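PDB 3GDW: sigma-54 interaction domain protein from Enterococcus faecalis, which is of unknown function but probably acts as an ATP- and DNA-binding regulator, this piece being its mannose/fructose-type PTS IIA domain. Local coordinates for residues E49-R52 with N53-T57; L69-M72 with G73-S77; E115-Y118 with Q119-L123. All blocks are in the same frame, centred on the assembly; numbering follows the deposited sequence.

Interaction 1 (E49-R52 with N53-T57); sequences EQLR and NQVIT
Leu-51 with Val-55 and Arg-52 with Ile-56 form i to i+4 pairs on helix 44-57, which packs against the four-stranded parallel sheet (strand order 2-1-3-4) of this IIA-type alpha/beta domain. The backbone bonds are regular in this part of the helix: Val-55 N lies 3.0 Å from Leu-51 O and Ile-56 N lies 2.8 Å from Arg-52 O, whereas the bond from Gln-54 N to Gln-50 O is weak.

Among the side chains, the polar contact joins neighbours in sequence. Arg-52 NE donates to Asn-53 OD1 over 2.8 Å with an N-H...O angle of 163°. The amide oxygen lies in the guanidinium plane, at its edge, but NE stands 39° above the amide plane, away from either lone-pair direction. NH2 adds a weak second bond to the same OD1 at 3.3 Å. Bends at chi2 (-88°) and chi3 bring the arginine chain back toward Asn-53, while NH1 forms a salt bridge with Glu-85 on helix 78-86, so the guanidinium is held from two directions.

The apolar contacts differ in burial. Leu-51 CD1 meets Val-55 CG2 at 4.0 Å on the buried side, where both side chains touch Phe-8 of strand 6-12 and Leu-82 of helix 78-86. On the outer side Ile-56 runs alongside the arginine, its CD1 3.2 Å from Arg-52 CD, inside normal contact distance, so strained or imprecisely modelled.

At the end of the helix Asn-53 O accepts twice from Thr-57, from N at 3.3 Å and from OG1 at 3.1 Å, the two donors arriving from opposite faces of the carbonyl plane.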
ATOM      1  N   GLU B  49       4.852  21.253  -4.041  1.00 26.72           N
ATOM      2  CA  GLU B  49       4.219  22.501  -4.442  1.00 28.13           C
ATOM      3  C   GLU B  49       2.760  22.270  -4.892  1.00 28.17           C
ATOM      4  O   GLU B  49       1.899  23.111  -4.631  1.00 28.70           O
ATOM      5  CB  GLU B  49       5.056  23.250  -5.489  1.00 28.20           C
ATOM      6  CG  GLU B  49       6.359  23.754  -4.925  1.00 32.25           C
ATOM      7  CD  GLU B  49       7.244  24.479  -5.932  1.00 36.95           C
ATOM      8  OE1 GLU B  49       6.761  24.875  -7.023  1.00 39.18           O
ATOM      9  OE2 GLU B  49       8.442  24.655  -5.615  1.00 38.31           O
ATOM     10  N   GLN B  50       2.488  21.127  -5.527  1.00 27.65           N
ATOM     11  CA  GLN B  50       1.108  20.747  -5.879  1.00 28.57           C
ATOM     12  C   GLN B  50       0.256  20.633  -4.618  1.00 28.00           C
ATOM     13  O   GLN B  50      -0.868  21.132  -4.552  1.00 27.52           O
ATOM     14  CB  GLN B  50       1.086  19.370  -6.562  1.00 28.87           C
ATOM     15  CG  GLN B  50       1.750  19.336  -7.911  1.00 33.04           C
ATOM     16  CD  GLN B  50       0.879  19.976  -8.955  1.00 37.13           C
ATOM     17  OE1 GLN B  50      -0.275  19.566  -9.148  1.00 38.46           O
ATOM     18  NE2 GLN B  50       1.413  20.980  -9.637  1.00 35.43           N
ATOM     19  N   LEU B  51       0.795  19.941  -3.617  1.00 28.50           N
ATOM     20  CA  LEU B  51       0.056  19.719  -2.383  1.00 28.25           C
ATOM     21  C   LEU B  51      -0.151  21.036  -1.620  1.00 28.76           C
ATOM     22  O   LEU B  51      -1.255  21.359  -1.172  1.00 28.37           O
ATOM     23  CB  LEU B  51       0.781  18.683  -1.533  1.00 28.53           C
ATOM     24  CG  LEU B  51       0.328  18.590  -0.094  1.00 26.17           C
ATOM     25  CD1 LEU B  51      -1.080  17.932  -0.016  1.00 28.61           C
ATOM     26  CD2 LEU B  51       1.363  17.783   0.650  1.00 26.63           C
ATOM     27  N   ARG B  52       0.927  21.793  -1.480  1.00 29.24           N
ATOM     28  CA  ARG B  52       0.898  23.043  -0.748  1.00 30.26           C
ATOM     29  C   ARG B  52      -0.121  24.011  -1.364  1.00 31.82           C
ATOM     30  O   ARG B  52      -0.877  24.676  -0.636  1.00 31.43           O
ATOM     31  CB  ARG B  52       2.300  23.662  -0.761  1.00 30.14           C
ATOM     32  CG  ARG B  52       2.478  24.923   0.071  1.00 30.61           C
ATOM     33  CD  ARG B  52       2.143  26.198  -0.693  1.00 34.13           C
ATOM     34  NE  ARG B  52       2.690  26.236  -2.053  1.00 36.62           N
ATOM     35  CZ  ARG B  52       3.978  26.379  -2.368  1.00 35.82           C
ATOM     36  NH1 ARG B  52       4.902  26.497  -1.431  1.00 35.66           N
ATOM     37  NH2 ARG B  52       4.337  26.391  -3.645  1.00 37.93           N
ATOM     38  N   ASN B  53      -0.127  24.101  -2.697  1.00 32.95           N
ATOM     39  CA  ASN B  53      -1.050  24.978  -3.395  1.00 35.05           C
ATOM     40  C   ASN B  53      -2.524  24.648  -3.148  1.00 36.36           C
ATOM     41  O   ASN B  53      -3.351  25.555  -2.993  1.00 36.95           O
ATOM     42  CB  ASN B  53      -0.748  24.992  -4.897  1.00 35.27           C
ATOM     43  CG  ASN B  53       0.594  25.625  -5.214  1.00 35.39           C
ATOM     44  OD1 ASN B  53       1.149  26.361  -4.419  1.00 34.78           O
ATOM     45  ND2 ASN B  53       1.123  25.325  -6.386  1.00 40.11           N
ATOM     46  N   GLN B  54      -2.866  23.365  -3.110  1.00 37.62           N
ATOM     47  CA  GLN B  54      -4.249  23.018  -2.826  1.00 39.05           C
ATOM     48  C   GLN B  54      -4.601  23.271  -1.359  1.00 39.30           C
ATOM     49  O   GLN B  54      -5.671  23.812  -1.055  1.00 39.48           O
ATOM     50  CB  GLN B  54      -4.572  21.595  -3.225  1.00 39.06           C
ATOM     51  CG  GLN B  54      -6.087  21.394  -3.308  1.00 43.81           C
ATOM     52  CD  GLN B  54      -6.474  19.973  -3.626  1.00 47.99           C
ATOM     53  OE1 GLN B  54      -5.819  19.314  -4.438  1.00 50.23           O
ATOM     54  NE2 GLN B  54      -7.547  19.481  -2.983  1.00 49.51           N
ATOM     55  N   VAL B  55      -3.693  22.885  -0.459  1.00 39.24           N
ATOM     56  CA  VAL B  55      -3.859  23.149   0.960  1.00 39.17           C
ATOM     57  C   VAL B  55      -4.121  24.646   1.195  1.00 40.13           C
ATOM     58  O   VAL B  55      -5.071  25.007   1.902  1.00 39.83           O
ATOM     59  CB  VAL B  55      -2.645  22.616   1.774  1.00 38.87           C
ATOM     60  CG1 VAL B  55      -2.606  23.220   3.166  1.00 38.33           C
ATOM     61  CG2 VAL B  55      -2.698  21.091   1.864  1.00 36.88           C
ATOM     62  N   ILE B  56      -3.307  25.505   0.574  1.00 40.72           N
ATOM     63  CA  ILE B  56      -3.406  26.962   0.762  1.00 41.55           C
ATOM     64  C   ILE B  56      -4.774  27.511   0.334  1.00 42.44           C
ATOM     65  O   ILE B  56      -5.376  28.330   1.039  1.00 42.46           O
ATOM     66  CB  ILE B  56      -2.231  27.719   0.075  1.00 41.38           C
ATOM     67  CG1 ILE B  56      -0.969  27.598   0.942  1.00 41.32           C
ATOM     68  CG2 ILE B  56      -2.616  29.184  -0.215  1.00 42.10           C
ATOM     69  CD1 ILE B  56       0.238  28.459   0.522  1.00 43.53           C
ATOM     70  N   THR B  57      -5.256  27.032  -0.809  1.00 43.14           N
ATOM     71  CA  THR B  57      -6.585  27.352  -1.317  1.00 44.34           C
ATOM     72  C   THR B  57      -7.673  27.019  -0.303  1.00 44.65           C
ATOM     73  O   THR B  57      -8.521  27.849  -0.002  1.00 44.49           O
ATOM     74  CB  THR B  57      -6.870  26.554  -2.613  1.00 44.33           C
ATOM     75  OG1 THR B  57      -5.974  26.994  -3.642  1.00 45.23           O
ATOM     76  CG2 THR B  57      -8.309  26.738  -3.072  1.00 45.05           C
TER

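Interaction 2 (L69-M72 with G73-S77); sequences LTDM and GSLNS
Thr-70 OG1 is linked to Asn-76 N through a water: water 1 lies 2.7 Å from Thr-70 OG1 and accepts a weak bond from Asn-76 N at 3.3 Å. With chi1 at 68° the threonine hydroxyl stands between its own backbone N and carbonyl carbon, and the methyl lies beside the N. That methyl makes the apolar contact, Thr-70 CG2 lying 3.7 Å from Leu-75 CB. Leu-75 also reaches the next residue along, its CD1 being 3.5 Å from Asp-71 OD1.

The same carboxylate oxygen takes a bond from the following amide, Met-72 N to Asp-71 OD1 at 2.8 Å; the donor comes from well above the carboxylate plane (42° out of it), and the bond is bent, at 138°. The other oxygen, OD2, accepts from His-12 N and is bonded to Thr-98 OG1 of the second subunit, so Asp-71 ties the turn both to its own domain and to the dimer partner. In mannose-type IIA domains the histidine ending the first strand carries the phosphoryl group, and His-12 probably holds that place, with this turn beside it. Selenomethionine Met-72 touches His-12 and packs on Leu-102 of the second subunit.

The backbone bends at Gly-73, where phi is positive, and carries the chain from strand 66-70, which lies between strands 6-12 and 90-93, into helix 78-86.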
ATOM      1  N   LEU B  69      -1.240  10.723   3.832  1.00 25.97           N
ATOM      2  CA  LEU B  69      -0.984   9.298   3.726  1.00 24.78           C
ATOM      3  C   LEU B  69      -0.047   9.093   2.545  1.00 24.55           C
ATOM      4  O   LEU B  69      -0.401   9.403   1.409  1.00 24.86           O
ATOM      5  CB  LEU B  69      -2.327   8.586   3.474  1.00 23.83           C
ATOM      6  CG  LEU B  69      -3.363   8.701   4.595  1.00 23.25           C
ATOM      7  CD1 LEU B  69      -4.630   7.941   4.199  1.00 21.60           C
ATOM      8  CD2 LEU B  69      -2.802   8.174   5.952  1.00 21.43           C
ATOM      9  N   THR B  70       1.159   8.603   2.804  1.00 24.25           N
ATOM     10  CA  THR B  70       2.152   8.413   1.754  1.00 23.04           C
ATOM     11  C   THR B  70       2.627   6.947   1.684  1.00 22.78           C
ATOM     12  O   THR B  70       2.267   6.117   2.524  1.00 22.57           O
ATOM     13  CB  THR B  70       3.400   9.339   1.986  1.00 24.42           C
ATOM     14  OG1 THR B  70       4.130   8.898   3.158  1.00 22.60           O
ATOM     15  CG2 THR B  70       2.967  10.809   2.149  1.00 23.27           C
ATOM     16  N   ASP B  71       3.451   6.642   0.690  1.00 22.14           N
ATOM     17  CA  ASP B  71       4.024   5.317   0.582  1.00 21.40           C
ATOM     18  C   ASP B  71       5.457   5.253   1.148  1.00 21.94           C
ATOM     19  O   ASP B  71       5.714   4.479   2.076  1.00 23.05           O
ATOM     20  CB  ASP B  71       3.914   4.741  -0.855  1.00 20.63           C
ATOM     21  CG  ASP B  71       4.434   5.703  -1.951  1.00 20.33           C
ATOM     22  OD1 ASP B  71       4.927   6.843  -1.654  1.00 21.34           O
ATOM     23  OD2 ASP B  71       4.363   5.294  -3.131  1.00 19.19           O
HETATM   24  N   MSE B  72       6.386   6.023   0.588  1.00 21.93           N
HETATM   25  CA  MSE B  72       7.805   5.882   0.928  1.00 22.87           C
HETATM   26  C   MSE B  72       8.576   7.149   0.541  1.00 24.02           C
HETATM   27  O   MSE B  72       7.978   8.133   0.097  1.00 23.23           O
HETATM   28  CB  MSE B  72       8.384   4.667   0.198  1.00 22.98           C
HETATM   29  CG  MSE B  72       8.171   4.754  -1.308  1.00 22.33           C
HETATM   30 SE   MSE B  72       8.936   3.349  -2.301  0.75 28.25          SE
HETATM   31  CE  MSE B  72      10.786   3.492  -1.651  1.00 30.33           C
ATOM     32  N   GLY B  73       9.901   7.122   0.718  1.00 24.85           N
ATOM     33  CA  GLY B  73      10.786   8.214   0.273  1.00 26.35           C
ATOM     34  C   GLY B  73      10.560   9.536   0.999  1.00 27.49           C
ATOM     35  O   GLY B  73      10.191   9.562   2.171  1.00 28.26           O
ATOM     36  N   SER B  74      10.751  10.640   0.283  1.00 28.59           N
ATOM     37  CA  SER B  74      10.748  11.998   0.873  1.00 29.92           C
ATOM     38  C   SER B  74       9.355  12.498   1.272  1.00 29.86           C
ATOM     39  O   SER B  74       9.216  13.484   2.000  1.00 29.22           O
ATOM     40  CB  SER B  74      11.344  12.998  -0.120  1.00 29.26           C
ATOM     41  OG  SER B  74      12.740  12.869  -0.218  1.00 33.45           O
ATOM     42  N   LEU B  75       8.334  11.804   0.791  1.00 30.03           N
ATOM     43  CA  LEU B  75       6.978  12.297   0.901  1.00 30.65           C
ATOM     44  C   LEU B  75       6.529  12.555   2.356  1.00 31.48           C
ATOM     45  O   LEU B  75       5.785  13.492   2.612  1.00 32.16           O
ATOM     46  CB  LEU B  75       6.006  11.400   0.114  1.00 29.41           C
ATOM     47  CG  LEU B  75       6.207  11.205  -1.407  1.00 29.22           C
ATOM     48  CD1 LEU B  75       5.117  10.343  -2.002  1.00 25.84           C
ATOM     49  CD2 LEU B  75       6.242  12.524  -2.148  1.00 29.42           C
ATOM     50  N   ASN B  76       6.991  11.767   3.323  1.00 32.90           N
ATOM     51  CA  ASN B  76       6.530  12.026   4.689  1.00 33.97           C
ATOM     52  C   ASN B  76       6.984  13.361   5.245  1.00 33.94           C
ATOM     53  O   ASN B  76       6.259  13.977   6.038  1.00 35.36           O
ATOM     54  CB  ASN B  76       6.840  10.897   5.673  1.00 35.02           C
ATOM     55  CG  ASN B  76       5.574  10.424   6.395  1.00 36.86           C
ATOM     56  OD1 ASN B  76       4.489  10.406   5.793  1.00 39.72           O
ATOM     57  ND2 ASN B  76       5.698  10.031   7.663  1.00 37.48           N
ATOM     58  N   SER B  77       8.152  13.825   4.803  1.00 32.64           N
ATOM     59  CA  SER B  77       8.643  15.138   5.204  1.00 31.60           C
ATOM     60  C   SER B  77       7.682  16.275   4.867  1.00 30.74           C
ATOM     61  O   SER B  77       7.792  17.354   5.430  1.00 29.49           O
ATOM     62  CB  SER B  77      10.002  15.410   4.577  1.00 31.84           C
ATOM     63  OG  SER B  77       9.880  15.534   3.183  1.00 32.51           O
TER
HETATM   64  O   HOH W   1       6.824   8.463   2.836  1.00 36.95           O

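Interaction 3 (E115-Y118 with Q119-L123); sequences EDIY and QNIQL
Asp-116 O is gripped twice by Asn-120, and this is the tight polar part of the contact. The backbone N of Asn-120 donates to Asp-116 O over 3.1 Å, and Asn-120 ND2 reaches the same oxygen over 2.8 Å along an almost straight N-H...O line (178°). The two donors come from opposite faces of the carbonyl plane, and the oxygen lies in the plane of the asparagine amide. The asparagine torsion accounts for this: CG sits beside the backbone N (chi1 -78°), which folds the amide back over the preceding turn.

Close packing continues on the buried side, where Ile-117 and Ile-121 lie side by side and point the same way, Ile-117 CG2 being 3.8 Å from Ile-121 CD1. Both side chains rest on Leu-67 of strand 66-70, and on helix 98-109 through Met-107 for Ile-117 and Ala-104 for Ile-121. The contact thus fastens the start of the long C-terminal helix 114-135 to the parallel sheet of the IIA-type domain.

The solvent side is looser. Gln-119 extends outward, leaving its CB 3.5 Å from Glu-115 O beside the regular backbone bond from Gln-119 N, while Glu-115 turns away to a salt bridge with Arg-89. Tyr-118 and Gln-122 face the second subunit and are only loosely paired, Tyr-118 CE2 lying 4.5 Å from Gln-122 OE1 at an oblique approach; Gln-122 NE2 is hydrogen-bonded to Glu-126. The tyrosine ring makes a cation-pi contact with Lys-91 and an edge-to-face contact with Phe-133 of the second subunit, and Tyr-118 OH is hydrogen-bonded to Gln-132 of that subunit.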
ATOM      1  N   GLU B 115      -6.211  13.198  15.780  1.00 19.82           N
ATOM      2  CA  GLU B 115      -5.591  12.360  16.801  1.00 20.65           C
ATOM      3  C   GLU B 115      -6.240  10.981  16.924  1.00 19.73           C
ATOM      4  O   GLU B 115      -5.540   9.989  17.053  1.00 19.89           O
ATOM      5  CB  GLU B 115      -5.583  13.085  18.168  1.00 21.54           C
ATOM      6  CG  GLU B 115      -4.583  14.249  18.242  1.00 26.00           C
ATOM      7  CD  GLU B 115      -5.047  15.539  17.536  1.00 30.90           C
ATOM      8  OE1 GLU B 115      -4.167  16.292  17.061  1.00 34.63           O
ATOM      9  OE2 GLU B 115      -6.267  15.815  17.443  1.00 30.73           O
ATOM     10  N   ASP B 116      -7.572  10.945  16.869  0.50 19.27           N
ATOM     11  CA  ASP B 116      -8.354   9.707  16.952  0.50 18.71           C
ATOM     12  C   ASP B 116      -8.107   8.827  15.724  0.50 18.65           C
ATOM     13  O   ASP B 116      -7.967   7.604  15.839  0.50 18.47           O
ATOM     14  CB  ASP B 116      -9.844  10.061  17.111  0.50 18.62           C
ATOM     15  CG  ASP B 116     -10.722   8.855  17.408  0.50 17.98           C
ATOM     16  OD1 ASP B 116     -10.210   7.721  17.452  0.50 18.09           O
ATOM     17  OD2 ASP B 116     -11.942   9.045  17.592  0.50 17.55           O
ATOM     18  N   ILE B 117      -8.027   9.461  14.552  1.00 18.80           N
ATOM     19  CA  ILE B 117      -7.738   8.786  13.308  1.00 18.00           C
ATOM     20  C   ILE B 117      -6.316   8.230  13.322  1.00 18.38           C
ATOM     21  O   ILE B 117      -6.092   7.069  12.965  1.00 17.98           O
ATOM     22  CB  ILE B 117      -7.923   9.704  12.062  1.00 17.59           C
ATOM     23  CG1 ILE B 117      -9.394  10.135  11.910  1.00 16.48           C
ATOM     24  CG2 ILE B 117      -7.434   8.943  10.806  1.00 15.23           C
ATOM     25  CD1 ILE B 117      -9.618  11.320  10.904  1.00 13.83           C
ATOM     26  N   TYR B 118      -5.367   9.059  13.755  1.00 19.34           N
ATOM     27  CA  TYR B 118      -3.953   8.673  13.813  1.00 20.09           C
ATOM     28  C   TYR B 118      -3.740   7.466  14.738  1.00 20.02           C
ATOM     29  O   TYR B 118      -2.967   6.556  14.409  1.00 19.95           O
ATOM     30  CB  TYR B 118      -3.100   9.864  14.281  1.00 20.69           C
ATOM     31  CG  TYR B 118      -1.585   9.639  14.169  1.00 22.27           C
ATOM     32  CD1 TYR B 118      -0.918   9.903  12.985  1.00 23.82           C
ATOM     33  CD2 TYR B 118      -0.831   9.200  15.269  1.00 22.90           C
ATOM     34  CE1 TYR B 118       0.458   9.714  12.861  1.00 25.00           C
ATOM     35  CE2 TYR B 118       0.553   9.002  15.157  1.00 23.85           C
ATOM     36  CZ  TYR B 118       1.185   9.273  13.957  1.00 24.16           C
ATOM     37  OH  TYR B 118       2.537   9.107  13.808  1.00 24.57           O
ATOM     38  N   GLN B 119      -4.418   7.478  15.883  1.00 19.81           N
ATOM     39  CA  GLN B 119      -4.333   6.377  16.855  1.00 20.09           C
ATOM     40  C   GLN B 119      -4.907   5.109  16.281  1.00 19.71           C
ATOM     41  O   GLN B 119      -4.284   4.066  16.394  1.00 20.59           O
ATOM     42  CB  GLN B 119      -5.047   6.686  18.190  1.00 20.02           C
ATOM     43  CG  GLN B 119      -5.010   5.455  19.163  1.00 22.43           C
ATOM     44  CD  GLN B 119      -5.889   5.608  20.403  1.00 26.70           C
ATOM     45  OE1 GLN B 119      -5.477   6.210  21.392  1.00 29.26           O
ATOM     46  NE2 GLN B 119      -7.089   5.032  20.365  1.00 27.30           N
ATOM     47  N   ASN B 120      -6.090   5.184  15.669  1.00 19.98           N
ATOM     48  CA  ASN B 120      -6.704   3.979  15.075  1.00 19.86           C
ATOM     49  C   ASN B 120      -5.887   3.389  13.924  1.00 19.41           C
ATOM     50  O   ASN B 120      -5.829   2.162  13.737  1.00 18.71           O
ATOM     51  CB  ASN B 120      -8.168   4.211  14.676  1.00 20.28           C
ATOM     52  CG  ASN B 120      -9.118   4.164  15.882  1.00 23.66           C
ATOM     53  OD1 ASN B 120      -9.683   3.115  16.194  1.00 27.96           O
ATOM     54  ND2 ASN B 120      -9.279   5.290  16.573  1.00 25.58           N
ATOM     55  N   ILE B 121      -5.237   4.262  13.161  1.00 18.72           N
ATOM     56  CA  ILE B 121      -4.375   3.791  12.111  1.00 17.91           C
ATOM     57  C   ILE B 121      -3.124   3.123  12.690  1.00 17.90           C
ATOM     58  O   ILE B 121      -2.668   2.093  12.178  1.00 17.08           O
ATOM     59  CB  ILE B 121      -4.000   4.908  11.113  1.00 17.96           C
ATOM     60  CG1 ILE B 121      -5.211   5.260  10.218  1.00 18.23           C
ATOM     61  CG2 ILE B 121      -2.839   4.437  10.236  1.00 17.68           C
ATOM     62  CD1 ILE B 121      -5.004   6.487   9.298  1.00 16.02           C
ATOM     63  N   GLN B 122      -2.558   3.713  13.740  1.00 18.20           N
ATOM     64  CA  GLN B 122      -1.434   3.076  14.400  1.00 18.84           C
ATOM     65  C   GLN B 122      -1.817   1.686  14.892  1.00 18.52           C
ATOM     66  O   GLN B 122      -1.058   0.762  14.740  1.00 19.60           O
ATOM     67  CB  GLN B 122      -0.897   3.929  15.549  1.00 18.47           C
ATOM     68  CG  GLN B 122       0.261   3.245  16.242  1.00 19.97           C
ATOM     69  CD  GLN B 122       0.847   4.078  17.381  1.00 21.55           C
ATOM     70  OE1 GLN B 122       0.462   5.223  17.594  1.00 21.24           O
ATOM     71  NE2 GLN B 122       1.796   3.514  18.075  1.00 23.22           N
ATOM     72  N   LEU B 123      -3.004   1.526  15.473  1.00 19.42           N
ATOM     73  CA  LEU B 123      -3.449   0.198  15.907  1.00 19.30           C
ATOM     74  C   LEU B 123      -3.582  -0.803  14.752  1.00 19.88           C
ATOM     75  O   LEU B 123      -3.300  -2.002  14.926  1.00 20.29           O
ATOM     76  CB  LEU B 123      -4.761   0.297  16.691  1.00 18.89           C
ATOM     77  CG  LEU B 123      -4.647   0.856  18.113  1.00 20.14           C
ATOM     78  CD1 LEU B 123      -5.999   1.384  18.625  1.00 19.21           C
ATOM     79  CD2 LEU B 123      -4.052  -0.195  19.092  1.00 19.98           C
TER

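Strand 66-70 connects the three contacts. Interaction 1 packs on it through Ile-66 and Leu-68, interaction 3 through the intervening Leu-67, so their helices lie against opposite faces of the sheet, with contact centres 25 Å apart. Interaction 2 takes in the end of that strand and the turn after it; its centre is 16 Å from interaction 1 and 18 Å from interaction 3, with nearest atoms about 6 Å and about 4 Å apart. Interactions 2 and 3 both touch the second subunit and share Gln-132 of it, which packs on Asn-76 and bonds to Tyr-118. Of the three, interaction 2 adjoins His-12, the probable phosphorylation site.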